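Local atomic coordinates of crispr-associated protein Cas5, dvulg subtype (Xanthomonas oryzae pv. oryzae, PDB entry 3VZI), a protein that probably acts as a CRISPR-associated endoribonuclease of the Cas5d type, binding nucleic acid and cleaving RNA in microbial immunity. Residues A[122-125]-A[126-130]; A[109-112]-A[113-116]; A[215-218]-A[219-223]. One frame throughout, in Å; residues are numbered along the deposited sequence.

Overall arrangement
All three are local contacts in which the chain bends. Interactions 1 and 2 share strand 114-124 of the antiparallel sheet and sit at its two ends, their centres 34 Å apart. Interaction 2 is the mostly buried one: L111 packed on V114 and touching the Y116 hydroxyl inside a corner, with a charged pair outside it. Interactions 1 and 3 lie on the surface, about 7 Å apart at their nearest atoms without touching. Interaction 1 is a turn closed by hydrogen bonds after strand 114-124; interaction 3, beyond edge strand 213-215, has no hydrogen bond across its segments and relies on proline rings meeting an aspartate.

Interaction 1: A[122-125]-A[126-130]; sequences FEMT and DKAGP
T125 and A128 are the two ends of a type I beta turn by which the chain leaves strand 114-124 and heads for helix 134-146. The side chain of T125 leaves to the side of this turn, and that of A128 comes back toward the strand. In T125 the hydroxyl stands between the backbone N and the carbonyl carbon (chi1 75°), which bends OG1 to the N-H of K127. OG1 accepts this bond from K127 N at 3.1 Å, with an N-H...O angle of 137°, so a side-chain ST turn is laid over the backbone turn. The same OG1 is also hydrogen-bonded to P49 O; since a carbonyl can only accept, the hydroxyl gives its proton to P49 while receiving the N-H of K127. One hydroxyl thus ties the turn to the chain just ahead of strand 51-60, beside the backbone pairing of T125 with A50.

The backbone bond of the turn runs from A128 N to T125 O, 3.2 Å long. K127 adds its CB, which passes 3.4 Å from T125 OG1, while the rest of its chain leads away from the strand. The side chain of D126, at the first corner, sets out away from the strand end, though its CB still lies 3.7 Å from T125 C.

The apolar part of the contact belongs to M124. Its chain is bent at chi2 and chi3, so it folds back on itself; SD lies in plane at the edge of the F122 ring, and M124 also touches V134 of helix 134-146. From there the terminal methyl reaches over to the turn, meeting the methyl of A128 tip to tip, with M124 CE and A128 CB 3.9 Å apart.

Interaction 2: A[109-112]-A[113-116]; sequences TVLR and EVGY
R112, beside E113 at a corner of the chain, has its firm partner in E67 of strand 66-69, whose OE1 forms a salt bridge with R112 NE. With E113 the tie is looser: the two side chains stand side by side and point the same way, yet no salt bridge joins them. The nearest charged atoms, R112 NH1 and E113 OE1, are 4.0 Å apart, and the carboxylate oxygen lies well out of the guanidinium plane, so no N-H is aimed at it. The planes of the two groups are turned 64° against each other, and any attraction is probably electrostatic only. The arginine leaves its backbone with CG anti to N (chi1 153°) and bends at chi3, which brings NH1 to 3.7 Å from E113 N, obliquely.

E113 is the corner itself: with both phi and psi positive it is in the left-handed region, and the chain swings from one sheet into another. The axes of the short strands on its two sides make an angle of 65°. Inside the bend, L111 CB packs on V114 CG1 at 3.5 Å, and the leucine crosses the Y116 side chain at about a right angle, its CD1 3.5 Å from the phenol OH.

In the fold, strand 108-112 belongs to a mixed sheet with strands 15-16, 27-28 and 66-69, whereas strand 114-124 runs through the middle of the five-stranded antiparallel sheet. F18 touches both L111 and Y116, A16 of strand 15-16 meets V114, and I58 and V60 of strand 51-60 pack on the tyrosine.

Interaction 3: A[215-218]-A[219-223]; sequences AVPP and PQDGG
The D221 carboxylate turns one face toward two proline rings, P217 and P218, which both lie on the same side of its plane. OD1 comes over P217 CB at 3.8 Å, and OD2 stands farther off, 4.1 Å from P218 CG. These are van der Waals contacts of a carboxylate with ring methylenes, and no hydrogen bond crosses between 215-218 and 219-223. The arrangement belongs to a proline-rich tail that leaves edge strand 213-215 of the antiparallel sheet: P217 and P218 have polyproline II backbone angles, and P219 breaks the run by turning to a negative psi.

After P219 the chain doubles back through two inverse gamma turns, centred on Q220 and G222. The first of them reverses the direction, so that D221 points its side chain back at the prolines while Q220 points away. The second is accompanied by a weak backbone bond from G223 N to D221 O. With chi1 at -141°, the aspartate spreads its two oxygens along the proline run, one to each ring, and its side chain crosses that of P218 obliquely.

Neighbouring rings also touch directly: P218 CB rests on P219 CD at 3.6 Å, the ordinary meeting of consecutive prolines joined by a trans peptide. The start of the tail is fixed to the body of the protein by a backbone pairing of V216 with D56, by the packing of V216 on V55 and I58 of strand 51-60, and by a hydrogen bond between P217 O and H192 NE2. P219 in turn touches R52 of strand 51-60. On the inner side of the bend, D221 CB comes to 3.5 Å from the carbonyl oxygen P218 O.

Interaction 1: A[122-125]-A[126-130]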
loop_
_atom_site.group_PDB
_atom_site.type_symbol
_atom_site.label_atom_id
_atom_site.label_comp_id
_atom_site.label_asym_id
_atom_site.label_seq_id
_atom_site.Cartn_x
_atom_site.Cartn_y
_atom_site.Cartn_z
ATOM N N PHE A 122 2.787 9.663 -14.662
ATOM C CA PHE A 122 3.965 10.395 -14.174
ATOM C C PHE A 122 4.124 11.740 -14.831
ATOM O O PHE A 122 3.661 11.951 -15.959
ATOM C CB PHE A 122 5.264 9.596 -14.339
ATOM C CG PHE A 122 5.579 9.200 -15.764
ATOM C CD1 PHE A 122 5.151 7.969 -16.268
ATOM C CD2 PHE A 122 6.351 10.034 -16.580
ATOM C CE1 PHE A 122 5.467 7.595 -17.558
ATOM C CE2 PHE A 122 6.673 9.657 -17.864
ATOM C CZ PHE A 122 6.225 8.442 -18.357
ATOM N N GLU A 123 4.783 12.643 -14.114
ATOM C CA GLU A 123 5.200 13.927 -14.658
ATOM C C GLU A 123 6.731 13.907 -14.728
ATOM O O GLU A 123 7.386 13.354 -13.831
ATOM C CB GLU A 123 4.691 15.090 -13.788
ATOM C CG GLU A 123 3.180 15.332 -13.875
ATOM C CD GLU A 123 2.568 16.022 -12.631
ATOM O OE1 GLU A 123 1.592 15.486 -12.043
ATOM O OE2 GLU A 123 3.047 17.117 -12.241
ATOM N N MET A 124 7.280 14.476 -15.807
ATOM C CA MET A 124 8.722 14.711 -15.950
ATOM C C MET A 124 9.194 15.695 -14.898
ATOM O O MET A 124 8.520 16.693 -14.652
ATOM C CB MET A 124 9.059 15.298 -17.329
ATOM C CG MET A 124 8.661 14.438 -18.516
ATOM S SD MET A 124 9.105 12.709 -18.305
ATOM C CE MET A 124 10.890 12.842 -18.388
ATOM N N THR A 125 10.353 15.417 -14.297
ATOM C CA THR A 125 10.917 16.249 -13.229
ATOM C C THR A 125 12.009 17.172 -13.778
ATOM O O THR A 125 12.389 17.064 -14.948
ATOM C CB THR A 125 11.479 15.399 -12.060
ATOM O OG1 THR A 125 12.728 14.801 -12.432
ATOM C CG2 THR A 125 10.505 14.308 -11.664
ATOM N N ASP A 126 12.507 18.078 -12.938
ATOM C CA ASP A 126 13.642 18.928 -13.316
ATOM C C ASP A 126 14.969 18.132 -13.403
ATOM O O ASP A 126 15.986 18.621 -13.921
ATOM C CB ASP A 126 13.767 20.107 -12.352
ATOM C CG ASP A 126 14.168 19.678 -10.957
ATOM O OD1 ASP A 126 14.218 20.561 -10.073
ATOM O OD2 ASP A 126 14.442 18.473 -10.735
ATOM N N LYS A 127 14.938 16.901 -12.894
ATOM C CA LYS A 127 16.060 15.989 -13.035
ATOM C C LYS A 127 16.115 15.292 -14.404
ATOM O O LYS A 127 16.980 14.442 -14.623
ATOM C CB LYS A 127 16.078 14.960 -11.897
ATOM C CG LYS A 127 16.942 15.384 -10.716
ATOM C CD LYS A 127 16.162 15.542 -9.415
ATOM C CE LYS A 127 16.806 16.545 -8.462
ATOM N NZ LYS A 127 18.274 16.709 -8.679
ATOM N N ALA A 128 15.224 15.668 -15.325
ATOM C CA ALA A 128 15.163 15.031 -16.647
ATOM C C ALA A 128 16.279 15.503 -17.574
ATOM O O ALA A 128 16.489 16.698 -17.719
ATOM C CB ALA A 128 13.801 15.247 -17.299
ATOM N N GLY A 129 16.983 14.547 -18.190
ATOM C CA GLY A 129 18.050 14.815 -19.147
ATOM C C GLY A 129 17.506 14.700 -20.552
ATOM O O GLY A 129 16.343 14.325 -20.739
ATOM N N PRO A 130 18.340 15.002 -21.557
ATOM C CA PRO A 130 17.944 15.124 -22.962
ATOM C C PRO A 130 17.443 13.806 -23.515
ATOM O O PRO A 130 16.648 13.780 -24.463
ATOM C CB PRO A 130 19.252 15.480 -23.671
ATOM C CG PRO A 130 20.267 15.743 -22.600
ATOM C CD PRO A 130 19.798 14.993 -21.395
#

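Interaction 2: A[109-112]-A[113-116]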
loop_
_atom_site.group_PDB
_atom_site.type_symbol
_atom_site.label_atom_id
_atom_site.label_comp_id
_atom_site.label_asym_id
_atom_site.label_seq_id
_atom_site.Cartn_x
_atom_site.Cartn_y
_atom_site.Cartn_z
ATOM N N THR A 109 -3.046 -7.022 12.324
ATOM C CA THR A 109 -4.389 -7.020 11.786
ATOM C C THR A 109 -4.300 -6.547 10.332
ATOM O O THR A 109 -4.212 -5.347 10.039
ATOM C CB THR A 109 -5.306 -6.120 12.626
ATOM O OG1 THR A 109 -5.200 -6.529 13.986
ATOM C CG2 THR A 109 -6.768 -6.244 12.186
ATOM N N VAL A 110 -4.334 -7.513 9.429
ATOM C CA VAL A 110 -3.992 -7.318 8.035
ATOM C C VAL A 110 -5.269 -7.461 7.227
ATOM O O VAL A 110 -6.262 -8.076 7.723
ATOM C CB VAL A 110 -2.970 -8.375 7.594
ATOM C CG1 VAL A 110 -1.723 -8.259 8.457
ATOM C CG2 VAL A 110 -3.536 -9.795 7.684
ATOM N N LEU A 111 -5.275 -6.848 6.029
ATOM C CA LEU A 111 -6.349 -7.055 5.049
ATOM C C LEU A 111 -6.168 -8.439 4.440
ATOM O O LEU A 111 -5.026 -8.898 4.244
ATOM C CB LEU A 111 -6.311 -5.997 3.939
ATOM C CG LEU A 111 -6.690 -4.550 4.283
ATOM C CD1 LEU A 111 -6.076 -3.577 3.287
ATOM C CD2 LEU A 111 -8.213 -4.335 4.428
ATOM N N ARG A 112 -7.278 -9.117 4.180
ATOM C CA ARG A 112 -7.240 -10.454 3.611
ATOM C C ARG A 112 -7.729 -10.356 2.144
ATOM O O ARG A 112 -8.454 -9.430 1.814
ATOM C CB ARG A 112 -8.049 -11.396 4.521
ATOM C CG ARG A 112 -8.690 -12.620 3.876
ATOM C CD ARG A 112 -9.033 -13.728 4.890
ATOM N NE ARG A 112 -7.931 -14.689 5.137
ATOM C CZ ARG A 112 -6.950 -15.015 4.275
ATOM N NH1 ARG A 112 -6.896 -14.492 3.061
ATOM N NH2 ARG A 112 -6.014 -15.884 4.626
ATOM N N GLU A 113 -7.269 -11.242 1.263
ATOM C CA GLU A 113 -7.733 -11.326 -0.140
ATOM C C GLU A 113 -8.107 -10.001 -0.868
ATOM O O GLU A 113 -9.264 -9.786 -1.266
ATOM C CB GLU A 113 -8.866 -12.361 -0.248
ATOM C CG GLU A 113 -8.362 -13.775 -0.573
ATOM C CD GLU A 113 -9.297 -14.899 -0.110
ATOM O OE1 GLU A 113 -10.181 -14.665 0.752
ATOM O OE2 GLU A 113 -9.139 -16.044 -0.598
ATOM N N VAL A 114 -7.121 -9.125 -1.050
ATOM C CA VAL A 114 -7.362 -7.807 -1.649
ATOM C C VAL A 114 -7.063 -7.763 -3.140
ATOM O O VAL A 114 -6.380 -8.660 -3.669
ATOM C CB VAL A 114 -6.547 -6.693 -0.972
ATOM C CG1 VAL A 114 -6.792 -6.707 0.534
ATOM C CG2 VAL A 114 -5.066 -6.793 -1.349
ATOM N N GLY A 115 -7.578 -6.719 -3.804
ATOM C CA GLY A 115 -7.236 -6.411 -5.200
ATOM C C GLY A 115 -7.672 -5.004 -5.592
ATOM O O GLY A 115 -8.829 -4.641 -5.446
ATOM N N TYR A 116 -6.753 -4.188 -6.071
ATOM C CA TYR A 116 -7.130 -2.853 -6.472
ATOM C C TYR A 116 -6.739 -2.632 -7.912
ATOM O O TYR A 116 -5.943 -3.414 -8.449
ATOM C CB TYR A 116 -6.424 -1.815 -5.605
ATOM C CG TYR A 116 -6.374 -2.183 -4.150
ATOM C CD1 TYR A 116 -7.384 -1.790 -3.281
ATOM C CD2 TYR A 116 -5.329 -2.938 -3.650
ATOM C CE1 TYR A 116 -7.354 -2.140 -1.949
ATOM C CE2 TYR A 116 -5.280 -3.280 -2.320
ATOM C CZ TYR A 116 -6.291 -2.880 -1.482
ATOM O OH TYR A 116 -6.249 -3.246 -0.161
#

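Interaction 3: A[215-218]-A[219-223]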
loop_
_atom_site.group_PDB
_atom_site.type_symbol
_atom_site.label_atom_id
_atom_site.label_comp_id
_atom_site.label_asym_id
_atom_site.label_seq_id
_atom_site.Cartn_x
_atom_site.Cartn_y
_atom_site.Cartn_z
ATOM N N ALA A 215 -11.157 8.688 -5.396
ATOM C CA ALA A 215 -10.330 9.742 -6.025
ATOM C C ALA A 215 -9.171 10.106 -5.104
ATOM O O ALA A 215 -9.378 10.229 -3.929
ATOM C CB ALA A 215 -11.173 10.977 -6.293
ATOM N N VAL A 216 -7.966 10.291 -5.624
ATOM C CA VAL A 216 -6.828 10.700 -4.778
ATOM C C VAL A 216 -6.431 12.154 -5.065
ATOM O O VAL A 216 -5.994 12.458 -6.171
ATOM C CB VAL A 216 -5.620 9.731 -4.945
ATOM C CG1 VAL A 216 -4.376 10.221 -4.211
ATOM C CG2 VAL A 216 -6.004 8.310 -4.492
ATOM N N PRO A 217 -6.609 13.065 -4.085
ATOM C CA PRO A 217 -6.191 14.449 -4.283
ATOM C C PRO A 217 -4.746 14.557 -4.744
ATOM O O PRO A 217 -3.961 13.703 -4.380
ATOM C CB PRO A 217 -6.343 15.041 -2.879
ATOM C CG PRO A 217 -7.551 14.356 -2.357
ATOM C CD PRO A 217 -7.429 12.936 -2.863
ATOM N N PRO A 218 -4.398 15.581 -5.561
ATOM C CA PRO A 218 -2.967 15.870 -5.840
ATOM C C PRO A 218 -2.249 16.371 -4.579
ATOM O O PRO A 218 -2.919 16.698 -3.602
ATOM C CB PRO A 218 -3.034 16.995 -6.881
ATOM C CG PRO A 218 -4.396 17.606 -6.696
ATOM C CD PRO A 218 -5.287 16.456 -6.350
ATOM N N PRO A 219 -0.901 16.428 -4.588
ATOM C CA PRO A 219 -0.110 17.094 -3.536
ATOM C C PRO A 219 -0.627 18.453 -3.023
ATOM O O PRO A 219 -1.016 18.531 -1.863
ATOM C CB PRO A 219 1.254 17.238 -4.194
ATOM C CG PRO A 219 1.364 15.987 -5.033
ATOM C CD PRO A 219 -0.040 15.553 -5.409
ATOM N N GLN A 220 -0.649 19.498 -3.855
ATOM C CA GLN A 220 -1.051 20.853 -3.405
ATOM C C GLN A 220 -2.561 21.033 -3.149
ATOM O O GLN A 220 -3.294 21.467 -4.033
ATOM C CB GLN A 220 -0.525 21.935 -4.370
ATOM C CG GLN A 220 -0.973 21.842 -5.837
ATOM C CD GLN A 220 -1.009 23.207 -6.543
ATOM O OE1 GLN A 220 -1.611 24.161 -6.039
ATOM N NE2 GLN A 220 -0.376 23.301 -7.718
ATOM N N ASP A 221 -3.019 20.741 -1.931
ATOM C CA ASP A 221 -4.461 20.558 -1.668
ATOM C C ASP A 221 -4.775 20.455 -0.160
ATOM O O ASP A 221 -3.873 20.564 0.674
ATOM C CB ASP A 221 -4.891 19.243 -2.325
ATOM C CG ASP A 221 -6.251 19.316 -2.951
ATOM O OD1 ASP A 221 -7.197 18.684 -2.435
ATOM O OD2 ASP A 221 -6.378 19.999 -3.980
ATOM N N GLY A 222 -6.044 20.227 0.184
ATOM C CA GLY A 222 -6.430 19.772 1.534
ATOM C C GLY A 222 -5.894 18.391 1.952
ATOM O O GLY A 222 -6.630 17.549 2.470
ATOM N N GLY A 223 -4.612 18.149 1.692
ATOM C CA GLY A 223 -3.846 17.144 2.423
ATOM C C GLY A 223 -3.488 17.810 3.740
ATOM O O GLY A 223 -3.381 19.031 3.786
#